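Local atomic coordinates of molybdopterin biosynthesis Mog protein (Mycobacterium tuberculosis, PDB entry 2G4R), a protein that probably binds molybdopterin and takes part in the biosynthesis of the molybdenum cofactor. Residues P26-W31 / G133-G138; E53-A58 / I66-G71; A86-V91 / T123-L128. All blocks are in the same frame, centred on the assembly; numbering follows the deposited sequence.

Contact 1 (P26-W31 / G133-G138); sequences PIIAGW and GGVRDG
Ile27 lays its terminal methyl over one face of the Arg136 guanidinium, with CD1 3.6 Å from NH2 and 3.9 Å from CZ. Ile27 CG2 lies on the same side, 4.1 Å above the plane and offset toward the rim. The side chains of Ile27 and Arg136 cross at about a right angle. The contact joins two helices side by side on one face of the central sheet, in the three-layer alpha/beta/alpha sandwich of the molybdopterin-binding family. The two segments run nearly parallel, crossing at -21°, with axes 10.0 Å apart at their closest. A bend at chi3 of Arg136 (-109°) helps to bring the flat group to Ile27. Its polar end stays on the exposed side of the groove between the helices. Below it, toward the sheet, the contact is wholly apolar. Ile28 and Val135 are buried there, and both also rest on Ser69 of strand 65-69. Further along helix 132-143, Trp31 packs on Leu139, Leu142 and Ala143. The inner seam is formed by one methyl of Val135, placed opposite the backbone N (chi1 165°). This CG1 touches Ile28 CG1 at 3.7 Å and Ile27 CG2 at 4.0 Å.

Contact 2 (E53-A58 / I66-G71); sequences EALHDA and IITSGG
Segment 53-58 of helix 49-60 runs almost antiparallel to strand 66-69, at 169°, with axes 10.4 Å apart at their closest and Ala58 facing Ile66 across the gap. Ile66 makes two of the three side-chain contacts, each with a different branch. Its CD1 presses on Ala58 CB at 3.5 Å, closer than carbon atoms usually come, so the helix sits tightly here. Its CG2 meets Leu55 CD2 at 3.8 Å, and these two side chains cross at a slant. The same CD2 also touches Thr68 CG2 at 3.9 Å, the Leu55 and Thr68 side chains crossing at about a right angle, so one leucine methyl bridges two strand residues on the same face of the sheet. A chi1 of 77° puts Thr68 OG1 between backbone N and carbonyl carbon and leaves CG2 anti to the latter, where it meets the helix. The hydroxyl takes part in polar contacts with the neighbouring strand 123-128, chiefly the side chain of Asn127. All four touching residues are buried. Beyond the strand the chain turns through Gly70 and Gly71, both with positive phi. This glycine turn belongs to the TSGGTG signature of the family, which is consistent with a place near the molybdopterin pocket. The helix links parallel strands 43-45 and 65-69, with strand 6-11 between them in the sheet. This is a beta-alpha-beta crossover that skips one strand.

Contact 3 (A86-V91 / T123-L128); sequences AVLDYV and TLIINL
Leu88, just beyond helix 80-87, packs on the CD1 methyl of Ile125, and Val87, the last residue of that helix, comes loosely near the same methyl. Leu88 makes the closer approach. Its CD2 lies 3.9 Å from Ile125 CD1 and 4.0 Å from Ile125 CG1, so this methyl rests along the longer branch of the isoleucine. The two side chains cross at a slant. Val87 adds a looser touch, with CG1 4.4 Å from Ile125 CD1. The isoleucine can serve both because its longer branch is stretched out (chi2 -168°) and CD1 extends from the sheet toward the helix end. The contact is small and entirely apolar, burying 111 Å² in all. Around it, Val87 continues onto Leu55, His56 and Val59 of helix 49-60, while Leu88 also packs on Val116. Ile125 is buried and lies against Ile66 of the next strand. These neighbours make the contact part of the packing between sheet and helices.

The backbone changes course at the same place. Leu88 is the first residue to leave the helical conformation, with psi at 146°, and the chain then enters the short strand 90-91. Asp89 and Tyr90 both face Val119, which makes a classic beta bulge. The side chain of Asp89 adds a hydrogen bond from Gly121 N to its OD2. This ties the bulge to the turn between strands 117-120 and 123-128. Those two strands form a beta hairpin. Its second strand lies beside 65-69 and parallel to it, and its first strand pairs antiparallel with 90-91. The contact thus packs a helix end on the region where a parallel alpha/beta sheet becomes a mixed one, through an antiparallel hairpin and a bulged edge strand.

Along the chain, contact 2 comes first and contact 3 follows, and both fall between the two segments of contact 1. Contacts 2 and 3 have centres about 9 Å apart. They share one face of the sheet through neighbouring parallel strands 65-69 and 123-128, joined by backbone bonds. Contact 1 lies on the other face, with its centre about 15 Å from that of contact 2 and about 18 Å from that of contact 3. Strand 65-69 links the two sides: Ile66 and Thr68 face helix 49-60, while Ile67 and Ser69 face helices 24-34 and 132-143. The contacts pack helices against both faces of one sheet, the layered build of the molybdopterin-binding domain.

Contact 1 (P26-W31 / G133-G138)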
loop_
_atom_site.group_PDB
_atom_site.type_symbol
_atom_site.label_atom_id
_atom_site.label_comp_id
_atom_site.label_asym_id
_atom_site.label_seq_id
_atom_site.Cartn_x
_atom_site.Cartn_y
_atom_site.Cartn_z
ATOM N N PRO A 26 1.695 -14.797 -2.655
ATOM C CA PRO A 26 1.802 -16.092 -1.954
ATOM C C PRO A 26 2.196 -17.288 -2.861
ATOM O O PRO A 26 2.986 -18.127 -2.435
ATOM C CB PRO A 26 0.413 -16.288 -1.351
ATOM C CG PRO A 26 -0.222 -14.860 -1.328
ATOM C CD PRO A 26 0.388 -14.137 -2.456
ATOM N N ILE A 27 1.680 -17.340 -4.080
ATOM C CA ILE A 27 2.087 -18.372 -5.011
ATOM C C ILE A 27 3.614 -18.327 -5.243
ATOM O O ILE A 27 4.309 -19.350 -5.169
ATOM C CB ILE A 27 1.315 -18.334 -6.364
ATOM C CG1 ILE A 27 -0.192 -18.540 -6.134
ATOM C CG2 ILE A 27 1.925 -19.411 -7.288
ATOM C CD1 ILE A 27 -1.056 -18.171 -7.296
ATOM N N ILE A 28 4.126 -17.125 -5.498
ATOM C CA ILE A 28 5.551 -16.953 -5.757
ATOM C C ILE A 28 6.369 -17.307 -4.498
ATOM O O ILE A 28 7.388 -17.995 -4.577
ATOM C CB ILE A 28 5.885 -15.509 -6.260
ATOM C CG1 ILE A 28 5.085 -15.183 -7.530
ATOM C CG2 ILE A 28 7.411 -15.355 -6.544
ATOM C CD1 ILE A 28 5.122 -13.730 -7.887
ATOM N N ALA A 29 5.894 -16.869 -3.335
ATOM C CA ALA A 29 6.595 -17.152 -2.065
ATOM C C ALA A 29 6.714 -18.645 -1.800
ATOM O O ALA A 29 7.726 -19.113 -1.332
ATOM C CB ALA A 29 5.904 -16.465 -0.943
ATOM N N GLY A 30 5.684 -19.399 -2.112
ATOM C CA GLY A 30 5.686 -20.836 -1.884
ATOM C C GLY A 30 6.616 -21.540 -2.842
ATOM O O GLY A 30 7.358 -22.441 -2.458
ATOM N N TRP A 31 6.577 -21.126 -4.105
ATOM C CA TRP A 31 7.459 -21.711 -5.109
ATOM C C TRP A 31 8.937 -21.426 -4.757
ATOM O O TRP A 31 9.818 -22.297 -4.901
ATOM C CB TRP A 31 7.077 -21.199 -6.490
ATOM C CG TRP A 31 7.904 -21.689 -7.645
ATOM C CD1 TRP A 31 7.594 -22.684 -8.519
ATOM C CD2 TRP A 31 9.144 -21.140 -8.083
ATOM N NE1 TRP A 31 8.584 -22.815 -9.459
ATOM C CE2 TRP A 31 9.544 -21.869 -9.220
ATOM C CE3 TRP A 31 9.948 -20.092 -7.638
ATOM C CZ2 TRP A 31 10.723 -21.600 -9.895
ATOM C CZ3 TRP A 31 11.150 -19.828 -8.317
ATOM C CH2 TRP A 31 11.506 -20.571 -9.435
ATOM N N GLY A 133 -2.882 -18.211 -12.401
ATOM C CA GLY A 133 -2.473 -19.232 -13.387
ATOM C C GLY A 133 -1.265 -18.875 -14.263
ATOM O O GLY A 133 -0.451 -19.742 -14.601
ATOM N N GLY A 134 -1.207 -17.627 -14.709
ATOM C CA GLY A 134 -0.069 -17.106 -15.496
ATOM C C GLY A 134 1.210 -17.119 -14.708
ATOM O O GLY A 134 2.275 -17.488 -15.216
ATOM N N VAL A 135 1.086 -16.776 -13.427
ATOM C CA VAL A 135 2.206 -16.870 -12.476
ATOM C C VAL A 135 2.708 -18.334 -12.310
ATOM O O VAL A 135 3.906 -18.616 -12.472
ATOM C CB VAL A 135 1.786 -16.235 -11.154
ATOM C CG1 VAL A 135 2.696 -16.586 -10.019
ATOM C CG2 VAL A 135 1.663 -14.684 -11.294
ATOM N N ARG A 136 1.801 -19.267 -12.040
ATOM C CA ARG A 136 2.182 -20.671 -11.835
ATOM C C ARG A 136 2.820 -21.268 -13.086
ATOM O O ARG A 136 3.821 -21.978 -13.001
ATOM C CB ARG A 136 0.959 -21.505 -11.347
ATOM C CG ARG A 136 1.219 -22.406 -10.160
ATOM C CD ARG A 136 -0.056 -23.164 -9.673
ATOM N NE ARG A 136 -0.585 -22.691 -8.387
ATOM C CZ ARG A 136 -1.655 -21.923 -8.230
ATOM N NH1 ARG A 136 -2.324 -21.458 -9.292
ATOM N NH2 ARG A 136 -2.040 -21.584 -7.001
ATOM N N ASP A 137 2.235 -21.013 -14.248
ATOM C CA ASP A 137 2.781 -21.440 -15.560
ATOM C C ASP A 137 4.182 -20.855 -15.827
ATOM O O ASP A 137 5.097 -21.550 -16.268
ATOM C CB ASP A 137 1.863 -21.018 -16.721
ATOM C CG ASP A 137 0.571 -21.869 -16.851
ATOM O OD1 ASP A 137 0.511 -23.005 -16.328
ATOM O OD2 ASP A 137 -0.405 -21.365 -17.521
ATOM N N GLY A 138 4.338 -19.560 -15.582
ATOM C CA GLY A 138 5.629 -18.911 -15.777
ATOM C C GLY A 138 6.695 -19.393 -14.780
ATOM O O GLY A 138 7.860 -19.542 -15.153
#

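Contact 2 (E53-A58 / I66-G71)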
loop_
_atom_site.group_PDB
_atom_site.type_symbol
_atom_site.label_atom_id
_atom_site.label_comp_id
_atom_site.label_asym_id
_atom_site.label_seq_id
_atom_site.Cartn_x
_atom_site.Cartn_y
_atom_site.Cartn_z
ATOM N N GLU A 53 11.459 2.124 -7.913
ATOM C CA GLU A 53 11.993 2.226 -6.554
ATOM C C GLU A 53 12.224 0.857 -5.953
ATOM O O GLU A 53 13.313 0.598 -5.438
ATOM C CB GLU A 53 11.044 3.035 -5.642
ATOM C CG GLU A 53 11.528 3.128 -4.202
ATOM C CD GLU A 53 10.573 3.894 -3.285
ATOM O OE1 GLU A 53 9.320 3.936 -3.561
ATOM O OE2 GLU A 53 11.102 4.446 -2.292
ATOM N N ALA A 54 11.227 -0.033 -6.019
ATOM C CA ALA A 54 11.410 -1.404 -5.490
ATOM C C ALA A 54 12.549 -2.222 -6.203
ATOM O O ALA A 54 13.367 -2.899 -5.569
ATOM C CB ALA A 54 10.123 -2.143 -5.555
ATOM N N LEU A 55 12.645 -2.091 -7.511
ATOM C CA LEU A 55 13.637 -2.834 -8.263
ATOM C C LEU A 55 15.040 -2.316 -7.976
ATOM O O LEU A 55 15.958 -3.096 -7.743
ATOM C CB LEU A 55 13.327 -2.803 -9.747
ATOM C CG LEU A 55 12.053 -3.533 -10.207
ATOM C CD1 LEU A 55 11.955 -3.438 -11.714
ATOM C CD2 LEU A 55 12.012 -4.943 -9.786
ATOM N N HIS A 56 15.215 -1.011 -8.007
ATOM C CA HIS A 56 16.545 -0.435 -7.729
ATOM C C HIS A 56 16.999 -0.853 -6.340
ATOM O O HIS A 56 18.121 -1.286 -6.148
ATOM C CB HIS A 56 16.527 1.078 -7.873
ATOM C CG HIS A 56 16.661 1.555 -9.292
ATOM N ND1 HIS A 56 17.804 1.379 -10.040
ATOM C CD2 HIS A 56 15.790 2.213 -10.093
ATOM C CE1 HIS A 56 17.639 1.921 -11.232
ATOM N NE2 HIS A 56 16.426 2.434 -11.287
ATOM N N ASP A 57 16.097 -0.760 -5.372
ATOM C CA ASP A 57 16.382 -1.144 -4.031
ATOM C C ASP A 57 16.775 -2.611 -3.950
ATOM O O ASP A 57 17.660 -2.979 -3.177
ATOM C CB ASP A 57 15.180 -0.863 -3.137
ATOM C CG ASP A 57 15.006 0.641 -2.825
ATOM O OD1 ASP A 57 15.849 1.480 -3.258
ATOM O OD2 ASP A 57 14.011 0.983 -2.141
ATOM N N ALA A 58 16.148 -3.468 -4.754
ATOM C CA ALA A 58 16.405 -4.870 -4.595
ATOM C C ALA A 58 17.755 -5.238 -5.246
ATOM O O ALA A 58 18.543 -6.022 -4.700
ATOM C CB ALA A 58 15.231 -5.696 -5.130
ATOM N N ILE A 66 14.834 -11.443 -8.567
ATOM C CA ILE A 66 13.599 -10.690 -8.311
ATOM C C ILE A 66 12.486 -11.187 -9.218
ATOM O O ILE A 66 12.633 -11.215 -10.459
ATOM C CB ILE A 66 13.766 -9.140 -8.499
ATOM C CG1 ILE A 66 14.908 -8.580 -7.674
ATOM C CG2 ILE A 66 12.444 -8.424 -8.244
ATOM C CD1 ILE A 66 15.451 -7.282 -8.222
ATOM N N ILE A 67 11.366 -11.537 -8.591
ATOM C CA ILE A 67 10.184 -11.987 -9.288
ATOM C C ILE A 67 9.098 -10.943 -9.135
ATOM O O ILE A 67 8.714 -10.587 -8.028
ATOM C CB ILE A 67 9.772 -13.402 -8.871
ATOM C CG1 ILE A 67 10.903 -14.385 -9.250
ATOM C CG2 ILE A 67 8.503 -13.818 -9.647
ATOM C CD1 ILE A 67 10.695 -15.851 -8.806
ATOM N N THR A 68 8.642 -10.414 -10.266
ATOM C CA THR A 68 7.536 -9.465 -10.273
ATOM C C THR A 68 6.266 -10.091 -10.842
ATOM O O THR A 68 6.307 -10.969 -11.748
ATOM C CB THR A 68 7.821 -8.128 -11.071
ATOM O OG1 THR A 68 7.720 -8.359 -12.474
ATOM C CG2 THR A 68 9.160 -7.502 -10.710
ATOM N N SER A 69 5.133 -9.602 -10.344
ATOM C CA SER A 69 3.843 -9.961 -10.843
ATOM C C SER A 69 2.916 -8.741 -11.040
ATOM O O SER A 69 2.744 -7.917 -10.118
ATOM C CB SER A 69 3.180 -11.012 -9.939
ATOM O OG SER A 69 1.837 -11.305 -10.363
ATOM N N GLY A 70 2.373 -8.654 -12.269
ATOM C CA GLY A 70 1.376 -7.681 -12.649
ATOM C C GLY A 70 1.944 -6.449 -13.365
ATOM O O GLY A 70 3.156 -6.222 -13.381
ATOM N N GLY A 71 1.053 -5.667 -13.955
ATOM C CA GLY A 71 1.418 -4.371 -14.591
ATOM C C GLY A 71 2.109 -4.517 -15.969
ATOM O O GLY A 71 2.708 -3.565 -16.457
#

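Contact 3 (A86-V91 / T123-L128)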
loop_
_atom_site.group_PDB
_atom_site.type_symbol
_atom_site.label_atom_id
_atom_site.label_comp_id
_atom_site.label_asym_id
_atom_site.label_seq_id
_atom_site.Cartn_x
_atom_site.Cartn_y
_atom_site.Cartn_z
ATOM N N ALA A 86 14.364 -0.257 -17.526
ATOM C CA ALA A 86 15.201 0.866 -17.064
ATOM C C ALA A 86 16.274 0.399 -16.103
ATOM O O ALA A 86 17.388 0.879 -16.161
ATOM C CB ALA A 86 14.332 1.977 -16.387
ATOM N N VAL A 87 15.930 -0.525 -15.211
ATOM C CA VAL A 87 16.857 -1.067 -14.237
ATOM C C VAL A 87 17.825 -2.093 -14.836
ATOM O O VAL A 87 18.959 -2.223 -14.394
ATOM C CB VAL A 87 16.078 -1.706 -13.057
ATOM C CG1 VAL A 87 16.976 -2.372 -12.091
ATOM C CG2 VAL A 87 15.292 -0.643 -12.320
ATOM N N LEU A 88 17.383 -2.818 -15.858
ATOM C CA LEU A 88 18.169 -3.937 -16.412
ATOM C C LEU A 88 19.423 -3.472 -17.130
ATOM O O LEU A 88 19.410 -2.411 -17.748
ATOM C CB LEU A 88 17.313 -4.737 -17.395
ATOM C CG LEU A 88 16.277 -5.670 -16.761
ATOM C CD1 LEU A 88 15.456 -6.478 -17.814
ATOM C CD2 LEU A 88 16.940 -6.604 -15.840
ATOM N N ASP A 89 20.481 -4.271 -17.045
ATOM C CA ASP A 89 21.643 -4.127 -17.944
ATOM C C ASP A 89 21.250 -4.629 -19.336
ATOM O O ASP A 89 21.526 -3.961 -20.351
ATOM C CB ASP A 89 22.860 -4.915 -17.422
ATOM C CG ASP A 89 23.451 -4.324 -16.147
ATOM O OD1 ASP A 89 23.340 -3.101 -15.927
ATOM O OD2 ASP A 89 24.018 -5.099 -15.352
ATOM N N TYR A 90 20.587 -5.797 -19.392
ATOM C CA TYR A 90 20.065 -6.307 -20.637
ATOM C C TYR A 90 18.884 -7.264 -20.443
ATOM O O TYR A 90 18.671 -7.775 -19.334
ATOM C CB TYR A 90 21.171 -7.035 -21.401
ATOM C CG TYR A 90 21.866 -8.094 -20.586
ATOM C CD1 TYR A 90 21.313 -9.372 -20.451
ATOM C CD2 TYR A 90 23.084 -7.828 -19.979
ATOM C CE1 TYR A 90 21.924 -10.340 -19.703
ATOM C CE2 TYR A 90 23.724 -8.796 -19.226
ATOM C CZ TYR A 90 23.132 -10.052 -19.109
ATOM O OH TYR A 90 23.739 -11.002 -18.369
ATOM N N VAL A 91 18.180 -7.543 -21.536
ATOM C CA VAL A 91 17.043 -8.499 -21.527
ATOM C C VAL A 91 17.394 -9.931 -21.972
ATOM O O VAL A 91 18.352 -10.185 -22.720
ATOM C CB VAL A 91 15.838 -8.007 -22.394
ATOM C CG1 VAL A 91 15.282 -6.683 -21.842
ATOM C CG2 VAL A 91 16.248 -7.882 -23.815
ATOM N N THR A 123 21.840 -9.679 -10.469
ATOM C CA THR A 123 20.480 -10.023 -10.100
ATOM C C THR A 123 19.635 -10.382 -11.342
ATOM O O THR A 123 19.608 -9.663 -12.342
ATOM C CB THR A 123 19.815 -8.803 -9.378
ATOM O OG1 THR A 123 20.596 -8.446 -8.230
ATOM C CG2 THR A 123 18.428 -9.107 -8.971
ATOM N N LEU A 124 18.967 -11.520 -11.271
ATOM C CA LEU A 124 18.114 -11.936 -12.331
ATOM C C LEU A 124 16.728 -11.400 -11.986
ATOM O O LEU A 124 16.262 -11.562 -10.861
ATOM C CB LEU A 124 18.119 -13.422 -12.456
ATOM C CG LEU A 124 17.085 -14.115 -13.353
ATOM C CD1 LEU A 124 17.342 -13.832 -14.827
ATOM C CD2 LEU A 124 17.163 -15.594 -13.076
ATOM N N ILE A 125 16.115 -10.730 -12.931
ATOM C CA ILE A 125 14.748 -10.176 -12.780
ATOM C C ILE A 125 13.813 -10.834 -13.788
ATOM O O ILE A 125 14.103 -10.843 -14.981
ATOM C CB ILE A 125 14.669 -8.638 -13.007
ATOM C CG1 ILE A 125 15.803 -7.959 -12.256
ATOM C CG2 ILE A 125 13.225 -8.098 -12.716
ATOM C CD1 ILE A 125 15.696 -6.551 -12.160
ATOM N N ILE A 126 12.678 -11.278 -13.277
ATOM C CA ILE A 126 11.609 -11.997 -14.015
ATOM C C ILE A 126 10.258 -11.277 -13.897
ATOM O O ILE A 126 9.728 -11.138 -12.809
ATOM C CB ILE A 126 11.451 -13.407 -13.441
ATOM C CG1 ILE A 126 12.826 -14.136 -13.303
ATOM C CG2 ILE A 126 10.444 -14.224 -14.267
ATOM C CD1 ILE A 126 13.558 -14.376 -14.641
ATOM N N ASN A 127 9.699 -10.785 -15.008
ATOM C CA ASN A 127 8.333 -10.255 -14.976
ATOM C C ASN A 127 7.353 -11.406 -15.270
ATOM O O ASN A 127 7.517 -12.131 -16.257
ATOM C CB ASN A 127 8.067 -9.151 -16.010
ATOM C CG ASN A 127 8.861 -7.840 -15.795
ATOM O OD1 ASN A 127 9.280 -7.464 -14.674
ATOM N ND2 ASN A 127 8.935 -7.075 -16.872
ATOM N N LEU A 128 6.380 -11.580 -14.394
ATOM C CA LEU A 128 5.260 -12.501 -14.590
ATOM C C LEU A 128 3.942 -11.737 -14.681
ATOM O O LEU A 128 3.813 -10.636 -14.153
ATOM C CB LEU A 128 5.138 -13.461 -13.442
ATOM C CG LEU A 128 6.296 -14.399 -13.156
ATOM C CD1 LEU A 128 6.033 -15.233 -11.964
ATOM C CD2 LEU A 128 6.562 -15.248 -14.347
#